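Local structure of Rho guanine nucleotide exchange factor 3 (Mus musculus, 2Z0Q) at residues 158-161 against 162-165; 166-169 against 170-174; 184-187 against 188-192. The protein acts as a guanine nucleotide exchange factor that activates the GTPases RhoA and RhoB, here represented by its DH-PH fragment. All blocks are in the same frame, centred on the assembly; numbering follows the deposited sequence.

Contact 1: 158-161 against 162-165; sequences SRLV and KYPL
Arg-159 and Tyr-163, one helical turn apart, cross at about a right angle, Arg-159 NE lying 3.6 Å from Tyr-163 OH with the hydroxyl at the guanidinium's edge, near its plane. The guanidinium and the phenol ring stand 71° apart, so the two groups do not stack. Both reach a common acceptor, which probably helps hold them together: Arg-159 NH2 makes a salt bridge to Glu-31 of helix 15-51, and Tyr-163 OH is hydrogen-bonded to the same carboxylate oxygen, OE2. The bend of the arginine chain at chi2 (82°) helps bring NE beside the hydroxyl, and its methylene CG also lies against the ring, 3.8 Å from CZ of Tyr-163. A phenylalanine here would probably leave Glu-31 OE2 without the hydroxyl that now meets it.

Ser-158 OG is satisfied by Asp-154 O. Lys-162 N makes two weak bonds, to Ser-158 O and Arg-159 O, while Tyr-163 N donates at 3.2 Å to Leu-160 O, a three-residue step. Leu-160, Tyr-163 and Pro-164 pack on helix 180-213. Pro-164 has no N-H to offer, and its CD sits 3.4 Å from Val-161 O. A water 2.8 Å from Val-161 O donates to it and accepts from Leu-165 N, replacing the direct bond to the turn before: a proline kink in a helix of the all-helical DH domain.

Contact 2: 166-169 against 170-174; sequences LLRE and ILRHT
Arg-168 O accepts from Arg-172 N at 2.9 Å and Leu-167 O from Leu-171 N in the same four-residue step, with a weaker bond from Ile-170 N to Leu-166 O, and so the helix stays regular almost to its end. Glu-169 serves two partners with one carboxylate. OE1 forms a salt bridge with Arg-172 NH1 at 2.9 Å, lying close to the guanidinium plane, while OE2 accepts from His-173 NE2 at 2.8 Å and lies in the plane of the imidazole. Both donors come from above the carboxylate plane. The bend of the glutamate chain at chi2 (59°) turns its acid group onward to these residues, and the paired bonds should hold that group against rotation; the carboxylate would probably also favour a protonated histidine.

Arg-172 starts from the hindered rotamer with CG between the backbone N and carbonyl carbon (chi1 68°), which, together with the bend at chi3 (53°), lays its guanidinium over Arg-168 O and brings NH2 to 3.6 Å from the CD methylene of Arg-168. This is the C-terminal end of helix 155-172 in the helical bundle of the DH domain. Its last turn closes on Ile-170 O, gripped from opposite faces by His-173 N and by the hydroxyl of Thr-174, whose OG1 donates at 2.7 Å. Threonine suits the place because its hydroxyl adds a second donor to this carbonyl as the helix ends. On the buried side Leu-167 CD2 and Ile-170 CD1 pack 4.2 Å apart, the leucine also touching Ala-187 and Ile-188 of helix 180-213 and the isoleucine Ala-23 of helix 15-51.

Contact 3: 184-187 against 188-192; sequences LEEA and INIIQ
Leu-184 O receives the amide of Ile-188 at 2.9 Å, with an N-H...O angle of 167° and the donor nearly along the C=O axis. The same regular four-residue step continues from Asn-189 N to Glu-185 O, from Ile-190 N to Glu-186 O at 2.9 Å and from Ile-191 N to Ala-187 O at 3.0 Å. All four bonds are close to straight, so this part of the helix is uninterrupted, with each main-chain acceptor of 184-187 matched by an amide one turn on.

The isoleucines crowd these same carbonyls with carbon. Ile-188 has CG1 anti to its carbonyl carbon (chi1 -70°), which turns that branch back along the helix and sets it 3.2 Å from Leu-184 O. Ile-190 does likewise, with CG1 3.1 Å from Glu-186 O, and Ile-191 CG1 comes 3.3 Å from Ala-187 O. The apolar bulk of isoleucine suits Ile-188 and Ile-191, which are buried.

Between side chains the touch is light. Glu-186 and Ile-190 lie side by side and point the same way, the glutamate methylene CG reaching 4.2 Å from CG1 of the isoleucine; its extended chain carries the acid group onward from the exposed face, where charge is easily accommodated. Ala-187, by contrast, is buried, and its single methyl allows close approach by neighbouring parts of the fold.

Helix 180-213 is amphipathic here, with Leu-184, Ala-187, Ile-188 and Ile-191 buried and Glu-185, Glu-186, Asn-189 and Gln-192 exposed. Among its neighbours, Glu-185 touches Leu-171 and Gln-192 touches Arg-168 of helix 155-172, Leu-184 and Glu-186 touch helix 95-101, and Ala-187, Ile-190 and Ile-191 rest on Leu-102 in the loop that follows it.

In the fold
Contacts 1 and 2 follow directly along helix 155-172, their centres about 13 Å apart, and contact 3 comes later in the chain on the next helix, 180-213, with its centre about 11 Å from each of them. All three belong to the DH domain, the exchange-factor part of this DH-PH fragment. Helix 155-172 packs on the first half of helix 180-213, so that both of its contacts touch contact 3 through side chains. Local bonds within each helix probably help set the surfaces by which the bundle assembles. Helix 180-213 then continues from the bundle toward the PH domain.

Contact 1: 158-161 against 162-165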
ATOM      1  N   SER A 158      -6.560   0.965  -4.902  1.00 20.99           N
ATOM      2  CA  SER A 158      -7.248   2.245  -4.667  1.00 21.19           C
ATOM      3  C   SER A 158      -8.559   2.302  -5.413  1.00 21.22           C
ATOM      4  O   SER A 158      -9.552   2.858  -4.918  1.00 20.48           O
ATOM      5  CB  SER A 158      -6.368   3.432  -5.081  1.00 22.65           C
ATOM      6  OG  SER A 158      -5.224   3.500  -4.257  1.00 27.45           O
ATOM      7  N   ARG A 159      -8.570   1.739  -6.623  1.00 18.23           N
ATOM      8  CA  ARG A 159      -9.804   1.746  -7.377  1.00 19.48           C
ATOM      9  C   ARG A 159     -10.834   0.843  -6.672  1.00 16.44           C
ATOM     10  O   ARG A 159     -11.971   1.227  -6.508  1.00 15.70           O
ATOM     11  CB  ARG A 159      -9.570   1.267  -8.819  1.00 18.47           C
ATOM     12  CG  ARG A 159     -10.859   1.157  -9.634  1.00 19.22           C
ATOM     13  CD  ARG A 159     -11.254   2.507 -10.164  1.00 18.83           C
ATOM     14  NE  ARG A 159     -12.373   2.477 -11.099  1.00 16.34           N
ATOM     15  CZ  ARG A 159     -13.067   3.558 -11.422  1.00 15.06           C
ATOM     16  NH1 ARG A 159     -12.725   4.745 -10.892  1.00 16.88           N
ATOM     17  NH2 ARG A 159     -14.148   3.442 -12.177  1.00 13.91           N
ATOM     18  N   LEU A 160     -10.430  -0.358  -6.268  1.00 18.29           N
ATOM     19  CA  LEU A 160     -11.371  -1.265  -5.613  1.00 17.71           C
ATOM     20  C   LEU A 160     -12.038  -0.603  -4.405  1.00 16.78           C
ATOM     21  O   LEU A 160     -13.242  -0.667  -4.229  1.00 16.14           O
ATOM     22  CB  LEU A 160     -10.655  -2.535  -5.162  1.00 20.83           C
ATOM     23  CG  LEU A 160     -11.557  -3.529  -4.464  1.00 22.45           C
ATOM     24  CD1 LEU A 160     -12.406  -4.267  -5.496  1.00 24.96           C
ATOM     25  CD2 LEU A 160     -10.663  -4.512  -3.692  1.00 24.94           C
ATOM     26  N   VAL A 161     -11.221   0.028  -3.574  1.00 16.04           N
ATOM     27  CA  VAL A 161     -11.687   0.683  -2.360  1.00 18.18           C
ATOM     28  C   VAL A 161     -12.667   1.810  -2.621  1.00 16.80           C
ATOM     29  O   VAL A 161     -13.536   2.093  -1.784  1.00 16.90           O
ATOM     30  CB  VAL A 161     -10.443   1.193  -1.544  1.00 17.01           C
ATOM     31  CG1 VAL A 161     -10.807   2.332  -0.580  1.00 22.18           C
ATOM     32  CG2 VAL A 161      -9.833   0.039  -0.821  1.00 19.00           C
ATOM     33  N   LYS A 162     -12.542   2.419  -3.797  1.00 17.28           N
ATOM     34  CA  LYS A 162     -13.362   3.540  -4.200  1.00 16.27           C
ATOM     35  C   LYS A 162     -14.670   3.138  -4.866  1.00 14.21           C
ATOM     36  O   LYS A 162     -15.557   3.972  -5.031  1.00 13.08           O
ATOM     37  CB  LYS A 162     -12.573   4.452  -5.154  1.00 19.10           C
ATOM     38  CG  LYS A 162     -13.115   5.878  -5.213  1.00 26.35           C
ATOM     39  CD  LYS A 162     -12.199   6.796  -6.052  1.00 29.84           C
ATOM     40  CE  LYS A 162     -12.813   8.190  -6.206  1.00 32.12           C
ATOM     41  NZ  LYS A 162     -12.029   8.983  -7.189  1.00 34.62           N
ATOM     42  N   TYR A 163     -14.858   1.856  -5.202  1.00 13.07           N
ATOM     43  CA  TYR A 163     -16.099   1.530  -5.910  1.00 13.36           C
ATOM     44  C   TYR A 163     -17.383   1.847  -5.107  1.00 13.11           C
ATOM     45  O   TYR A 163     -18.354   2.346  -5.659  1.00 11.73           O
ATOM     46  CB  TYR A 163     -16.121   0.056  -6.366  1.00 13.04           C
ATOM     47  CG  TYR A 163     -15.416  -0.199  -7.690  1.00 15.22           C
ATOM     48  CD1 TYR A 163     -15.780   0.510  -8.844  1.00 14.53           C
ATOM     49  CD2 TYR A 163     -14.403  -1.154  -7.798  1.00 15.56           C
ATOM     50  CE1 TYR A 163     -15.160   0.281 -10.056  1.00 16.18           C
ATOM     51  CE2 TYR A 163     -13.784  -1.390  -8.992  1.00 13.95           C
ATOM     52  CZ  TYR A 163     -14.158  -0.668 -10.132  1.00 16.12           C
ATOM     53  OH  TYR A 163     -13.517  -0.876 -11.339  1.00 16.96           O
ATOM     54  N   PRO A 164     -17.406   1.535  -3.789  1.00 13.50           N
ATOM     55  CA  PRO A 164     -18.632   1.843  -3.048  1.00 13.35           C
ATOM     56  C   PRO A 164     -19.009   3.352  -3.180  1.00 13.06           C
ATOM     57  O   PRO A 164     -20.170   3.699  -3.421  1.00 13.31           O
ATOM     58  CB  PRO A 164     -18.279   1.444  -1.606  1.00 13.86           C
ATOM     59  CG  PRO A 164     -17.339   0.294  -1.795  1.00 14.22           C
ATOM     60  CD  PRO A 164     -16.448   0.785  -2.966  1.00 12.90           C
ATOM     61  N   LEU A 165     -18.015   4.216  -3.025  1.00 12.63           N
ATOM     62  CA  LEU A 165     -18.230   5.664  -3.119  1.00 14.36           C
ATOM     63  C   LEU A 165     -18.774   6.048  -4.506  1.00 13.98           C
ATOM     64  O   LEU A 165     -19.732   6.808  -4.630  1.00 12.57           O
ATOM     65  CB  LEU A 165     -16.884   6.387  -2.861  1.00 16.53           C
ATOM     66  CG  LEU A 165     -16.832   7.921  -2.977  1.00 18.60           C
ATOM     67  CD1 LEU A 165     -15.529   8.449  -2.255  1.00 19.16           C
ATOM     68  CD2 LEU A 165     -16.837   8.342  -4.419  1.00 19.70           C
TER
HETATM   69  O   HOH W   1     -15.593   3.823  -1.194  1.00 15.75           O

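Contact 2: 166-169 against 170-174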
ATOM      1  N   LEU A 166     -18.155   5.492  -5.543  1.00 14.32           N
ATOM      2  CA  LEU A 166     -18.552   5.820  -6.914  1.00 13.99           C
ATOM      3  C   LEU A 166     -19.937   5.301  -7.273  1.00 13.71           C
ATOM      4  O   LEU A 166     -20.721   6.008  -7.914  1.00 10.63           O
ATOM      5  CB  LEU A 166     -17.524   5.246  -7.900  1.00 13.60           C
ATOM      6  CG  LEU A 166     -16.106   5.764  -7.862  1.00 17.97           C
ATOM      7  CD1 LEU A 166     -15.177   4.814  -8.739  1.00 19.43           C
ATOM      8  CD2 LEU A 166     -16.122   7.197  -8.426  1.00 18.05           C
ATOM      9  N   LEU A 167     -20.240   4.055  -6.885  1.00 13.44           N
ATOM     10  CA  LEU A 167     -21.559   3.519  -7.193  1.00 11.97           C
ATOM     11  C   LEU A 167     -22.624   4.205  -6.321  1.00 12.38           C
ATOM     12  O   LEU A 167     -23.738   4.376  -6.759  1.00 11.90           O
ATOM     13  CB  LEU A 167     -21.605   2.003  -6.954  1.00 14.64           C
ATOM     14  CG  LEU A 167     -20.569   1.233  -7.767  1.00 17.51           C
ATOM     15  CD1 LEU A 167     -20.894  -0.294  -7.685  1.00 18.50           C
ATOM     16  CD2 LEU A 167     -20.567   1.704  -9.218  1.00 19.49           C
ATOM     17  N   ARG A 168     -22.283   4.578  -5.078  1.00 12.12           N
ATOM     18  CA  ARG A 168     -23.277   5.245  -4.255  1.00 13.01           C
ATOM     19  C   ARG A 168     -23.600   6.666  -4.798  1.00 13.50           C
ATOM     20  O   ARG A 168     -24.701   7.177  -4.617  1.00 13.40           O
ATOM     21  CB  ARG A 168     -22.821   5.296  -2.761  1.00 12.35           C
ATOM     22  CG  ARG A 168     -23.978   5.646  -1.861  1.00 14.47           C
ATOM     23  CD  ARG A 168     -23.601   5.590  -0.374  1.00 16.61           C
ATOM     24  NE  ARG A 168     -23.119   4.278   0.037  1.00 15.69           N
ATOM     25  CZ  ARG A 168     -21.842   3.968   0.297  1.00 15.42           C
ATOM     26  NH1 ARG A 168     -20.855   4.861   0.190  1.00 16.88           N
ATOM     27  NH2 ARG A 168     -21.548   2.738   0.710  1.00 15.34           N
ATOM     28  N   GLU A 169     -22.623   7.293  -5.450  1.00 11.86           N
ATOM     29  CA  GLU A 169     -22.831   8.624  -6.057  1.00 12.70           C
ATOM     30  C   GLU A 169     -23.896   8.445  -7.167  1.00 12.27           C
ATOM     31  O   GLU A 169     -24.751   9.312  -7.340  1.00 13.66           O
ATOM     32  CB  GLU A 169     -21.514   9.166  -6.597  1.00 13.49           C
ATOM     33  CG  GLU A 169     -21.645  10.548  -7.334  1.00 15.23           C
ATOM     34  CD  GLU A 169     -22.213  11.629  -6.415  1.00 18.06           C
ATOM     35  OE1 GLU A 169     -21.996  11.522  -5.183  1.00 18.61           O
ATOM     36  OE2 GLU A 169     -22.836  12.601  -6.910  1.00 18.83           O
ATOM     37  N   ILE A 170     -23.869   7.330  -7.913  1.00 11.14           N
ATOM     38  CA  ILE A 170     -24.925   7.095  -8.904  1.00 10.57           C
ATOM     39  C   ILE A 170     -26.274   6.825  -8.195  1.00 11.62           C
ATOM     40  O   ILE A 170     -27.321   7.391  -8.534  1.00 11.35           O
ATOM     41  CB  ILE A 170     -24.618   5.883  -9.811  1.00 11.85           C
ATOM     42  CG1 ILE A 170     -23.227   6.041 -10.450  1.00 11.58           C
ATOM     43  CG2 ILE A 170     -25.712   5.757 -10.863  1.00 13.27           C
ATOM     44  CD1 ILE A 170     -22.734   4.771 -11.202  1.00 12.75           C
ATOM     45  N   LEU A 171     -26.218   5.955  -7.180  1.00  9.91           N
ATOM     46  CA  LEU A 171     -27.426   5.574  -6.452  1.00 10.19           C
ATOM     47  C   LEU A 171     -28.186   6.762  -5.851  1.00 12.74           C
ATOM     48  O   LEU A 171     -29.419   6.833  -5.915  1.00 12.59           O
ATOM     49  CB  LEU A 171     -27.028   4.605  -5.303  1.00 10.37           C
ATOM     50  CG  LEU A 171     -28.210   4.236  -4.387  1.00 13.62           C
ATOM     51  CD1 LEU A 171     -29.329   3.538  -5.147  1.00 16.01           C
ATOM     52  CD2 LEU A 171     -27.669   3.325  -3.299  1.00 14.79           C
ATOM     53  N   ARG A 172     -27.455   7.700  -5.247  1.00 12.81           N
ATOM     54  CA  ARG A 172     -28.168   8.794  -4.590  1.00 14.77           C
ATOM     55  C   ARG A 172     -28.911   9.718  -5.539  1.00 15.09           C
ATOM     56  O   ARG A 172     -29.799  10.436  -5.123  1.00 14.75           O
ATOM     57  CB  ARG A 172     -27.245   9.595  -3.637  1.00 14.21           C
ATOM     58  CG  ARG A 172     -26.122  10.417  -4.274  1.00 14.70           C
ATOM     59  CD  ARG A 172     -25.474  11.351  -3.186  1.00 15.17           C
ATOM     60  NE  ARG A 172     -25.066  10.560  -2.018  1.00 15.63           N
ATOM     61  CZ  ARG A 172     -23.900   9.923  -1.905  1.00 15.46           C
ATOM     62  NH1 ARG A 172     -22.992   9.992  -2.874  1.00 14.61           N
ATOM     63  NH2 ARG A 172     -23.662   9.153  -0.829  1.00 13.60           N
ATOM     64  N   HIS A 173     -28.583   9.673  -6.821  1.00 14.23           N
ATOM     65  CA  HIS A 173     -29.316  10.498  -7.793  1.00 15.44           C
ATOM     66  C   HIS A 173     -30.237   9.614  -8.650  1.00 14.90           C
ATOM     67  O   HIS A 173     -30.809  10.056  -9.655  1.00 16.30           O
ATOM     68  CB  HIS A 173     -28.340  11.259  -8.671  1.00 12.69           C
ATOM     69  CG  HIS A 173     -27.379  12.092  -7.892  1.00 13.30           C
ATOM     70  ND1 HIS A 173     -27.795  13.079  -7.027  1.00 14.98           N
ATOM     71  CD2 HIS A 173     -26.027  12.048  -7.803  1.00 14.25           C
ATOM     72  CE1 HIS A 173     -26.738  13.606  -6.436  1.00 13.55           C
ATOM     73  NE2 HIS A 173     -25.653  12.999  -6.887  1.00 15.86           N
ATOM     74  N   THR A 174     -30.427   8.371  -8.231  1.00 14.12           N
ATOM     75  CA  THR A 174     -31.304   7.450  -8.961  1.00 15.99           C
ATOM     76  C   THR A 174     -32.711   7.481  -8.322  1.00 18.37           C
ATOM     77  O   THR A 174     -32.866   7.196  -7.119  1.00 18.47           O
ATOM     78  CB  THR A 174     -30.742   5.987  -8.932  1.00 15.81           C
ATOM     79  OG1 THR A 174     -29.427   5.946  -9.530  1.00 16.04           O
ATOM     80  CG2 THR A 174     -31.656   5.041  -9.720  1.00 18.37           C
TER

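Contact 3: 184-187 against 188-192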
ATOM      1  N   LEU A 184     -27.998  -1.199  -7.771  1.00 12.66           N
ATOM      2  CA  LEU A 184     -26.845  -0.481  -7.238  1.00 12.09           C
ATOM      3  C   LEU A 184     -26.649  -0.802  -5.768  1.00 13.07           C
ATOM      4  O   LEU A 184     -25.519  -0.965  -5.323  1.00 11.36           O
ATOM      5  CB  LEU A 184     -27.018   1.036  -7.440  1.00 12.72           C
ATOM      6  CG  LEU A 184     -26.797   1.474  -8.899  1.00 15.03           C
ATOM      7  CD1 LEU A 184     -27.363   2.863  -9.095  1.00 14.74           C
ATOM      8  CD2 LEU A 184     -25.279   1.415  -9.248  1.00 15.68           C
ATOM      9  N   GLU A 185     -27.744  -0.860  -5.011  1.00 13.40           N
ATOM     10  CA  GLU A 185     -27.614  -1.217  -3.591  1.00 15.24           C
ATOM     11  C   GLU A 185     -26.921  -2.599  -3.486  1.00 13.80           C
ATOM     12  O   GLU A 185     -26.079  -2.827  -2.608  1.00 12.49           O
ATOM     13  CB  GLU A 185     -29.007  -1.237  -2.925  1.00 19.17           C
ATOM     14  CG  GLU A 185     -29.558   0.186  -2.776  1.00 24.55           C
ATOM     15  CD  GLU A 185     -31.035   0.268  -2.410  1.00 32.06           C
ATOM     16  OE1 GLU A 185     -31.727  -0.775  -2.461  1.00 34.76           O
ATOM     17  OE2 GLU A 185     -31.504   1.401  -2.081  1.00 34.94           O
ATOM     18  N   GLU A 186     -27.279  -3.506  -4.384  1.00 12.01           N
ATOM     19  CA  GLU A 186     -26.666  -4.820  -4.372  1.00 11.37           C
ATOM     20  C   GLU A 186     -25.167  -4.759  -4.677  1.00 13.09           C
ATOM     21  O   GLU A 186     -24.357  -5.298  -3.953  1.00 11.48           O
ATOM     22  CB  GLU A 186     -27.388  -5.753  -5.353  1.00 12.19           C
ATOM     23  CG  GLU A 186     -26.599  -7.034  -5.654  1.00 10.06           C
ATOM     24  CD  GLU A 186     -27.303  -8.012  -6.632  1.00 12.25           C
ATOM     25  OE1 GLU A 186     -28.325  -7.654  -7.227  1.00 12.81           O
ATOM     26  OE2 GLU A 186     -26.783  -9.169  -6.800  1.00 13.12           O
ATOM     27  N   ALA A 187     -24.809  -4.053  -5.757  1.00 12.17           N
ATOM     28  CA  ALA A 187     -23.426  -3.951  -6.139  1.00 11.84           C
ATOM     29  C   ALA A 187     -22.575  -3.329  -5.037  1.00 10.89           C
ATOM     30  O   ALA A 187     -21.453  -3.765  -4.796  1.00 11.50           O
ATOM     31  CB  ALA A 187     -23.315  -3.125  -7.450  1.00 11.78           C
ATOM     32  N   ILE A 188     -23.102  -2.283  -4.424  1.00 11.12           N
ATOM     33  CA  ILE A 188     -22.367  -1.614  -3.365  1.00 11.73           C
ATOM     34  C   ILE A 188     -22.137  -2.598  -2.215  1.00 11.96           C
ATOM     35  O   ILE A 188     -21.014  -2.755  -1.732  1.00 12.82           O
ATOM     36  CB  ILE A 188     -23.149  -0.388  -2.865  1.00 11.54           C
ATOM     37  CG1 ILE A 188     -23.154   0.700  -3.948  1.00 14.87           C
ATOM     38  CG2 ILE A 188     -22.494   0.160  -1.583  1.00 13.83           C
ATOM     39  CD1 ILE A 188     -24.227   1.740  -3.744  1.00 14.83           C
ATOM     40  N   ASN A 189     -23.186  -3.282  -1.786  1.00 13.37           N
ATOM     41  CA  ASN A 189     -23.039  -4.244  -0.654  1.00 13.12           C
ATOM     42  C   ASN A 189     -22.051  -5.342  -0.954  1.00 13.63           C
ATOM     43  O   ASN A 189     -21.218  -5.727  -0.103  1.00 12.41           O
ATOM     44  CB  ASN A 189     -24.360  -4.930  -0.322  1.00 13.82           C
ATOM     45  CG  ASN A 189     -24.324  -5.636   1.029  1.00 20.78           C
ATOM     46  OD1 ASN A 189     -24.430  -4.980   2.062  1.00 24.67           O
ATOM     47  ND2 ASN A 189     -24.143  -6.973   1.033  1.00 20.41           N
ATOM     48  N   ILE A 190     -22.137  -5.882  -2.152  1.00 12.73           N
ATOM     49  CA  ILE A 190     -21.236  -6.971  -2.520  1.00 14.88           C
ATOM     50  C   ILE A 190     -19.759  -6.507  -2.528  1.00 14.41           C
ATOM     51  O   ILE A 190     -18.885  -7.199  -2.018  1.00 14.14           O
ATOM     52  CB  ILE A 190     -21.601  -7.518  -3.892  1.00 16.99           C
ATOM     53  CG1 ILE A 190     -23.002  -8.126  -3.832  1.00 18.62           C
ATOM     54  CG2 ILE A 190     -20.540  -8.547  -4.362  1.00 18.86           C
ATOM     55  CD1 ILE A 190     -23.191  -9.278  -2.853  1.00 21.93           C
ATOM     56  N   ILE A 191     -19.503  -5.333  -3.096  1.00 13.21           N
ATOM     57  CA  ILE A 191     -18.137  -4.825  -3.142  1.00 13.21           C
ATOM     58  C   ILE A 191     -17.673  -4.481  -1.720  1.00 13.03           C
ATOM     59  O   ILE A 191     -16.510  -4.692  -1.394  1.00 13.46           O
ATOM     60  CB  ILE A 191     -18.028  -3.606  -4.111  1.00 13.77           C
ATOM     61  CG1 ILE A 191     -18.213  -4.108  -5.544  1.00 16.33           C
ATOM     62  CG2 ILE A 191     -16.617  -2.976  -4.062  1.00 16.48           C
ATOM     63  CD1 ILE A 191     -18.443  -2.958  -6.538  1.00 16.53           C
ATOM     64  N   GLN A 192     -18.564  -3.974  -0.874  1.00 12.39           N
ATOM     65  CA  GLN A 192     -18.117  -3.710   0.490  1.00 15.51           C
ATOM     66  C   GLN A 192     -17.608  -5.000   1.136  1.00 16.29           C
ATOM     67  O   GLN A 192     -16.599  -4.982   1.874  1.00 16.31           O
ATOM     68  CB  GLN A 192     -19.232  -3.114   1.323  1.00 13.77           C
ATOM     69  CG  GLN A 192     -19.555  -1.682   0.881  1.00 15.57           C
ATOM     70  CD  GLN A 192     -20.743  -1.122   1.609  1.00 19.31           C
ATOM     71  OE1 GLN A 192     -21.826  -1.704   1.561  1.00 18.82           O
ATOM     72  NE2 GLN A 192     -20.548   0.002   2.302  1.00 19.29           N
TER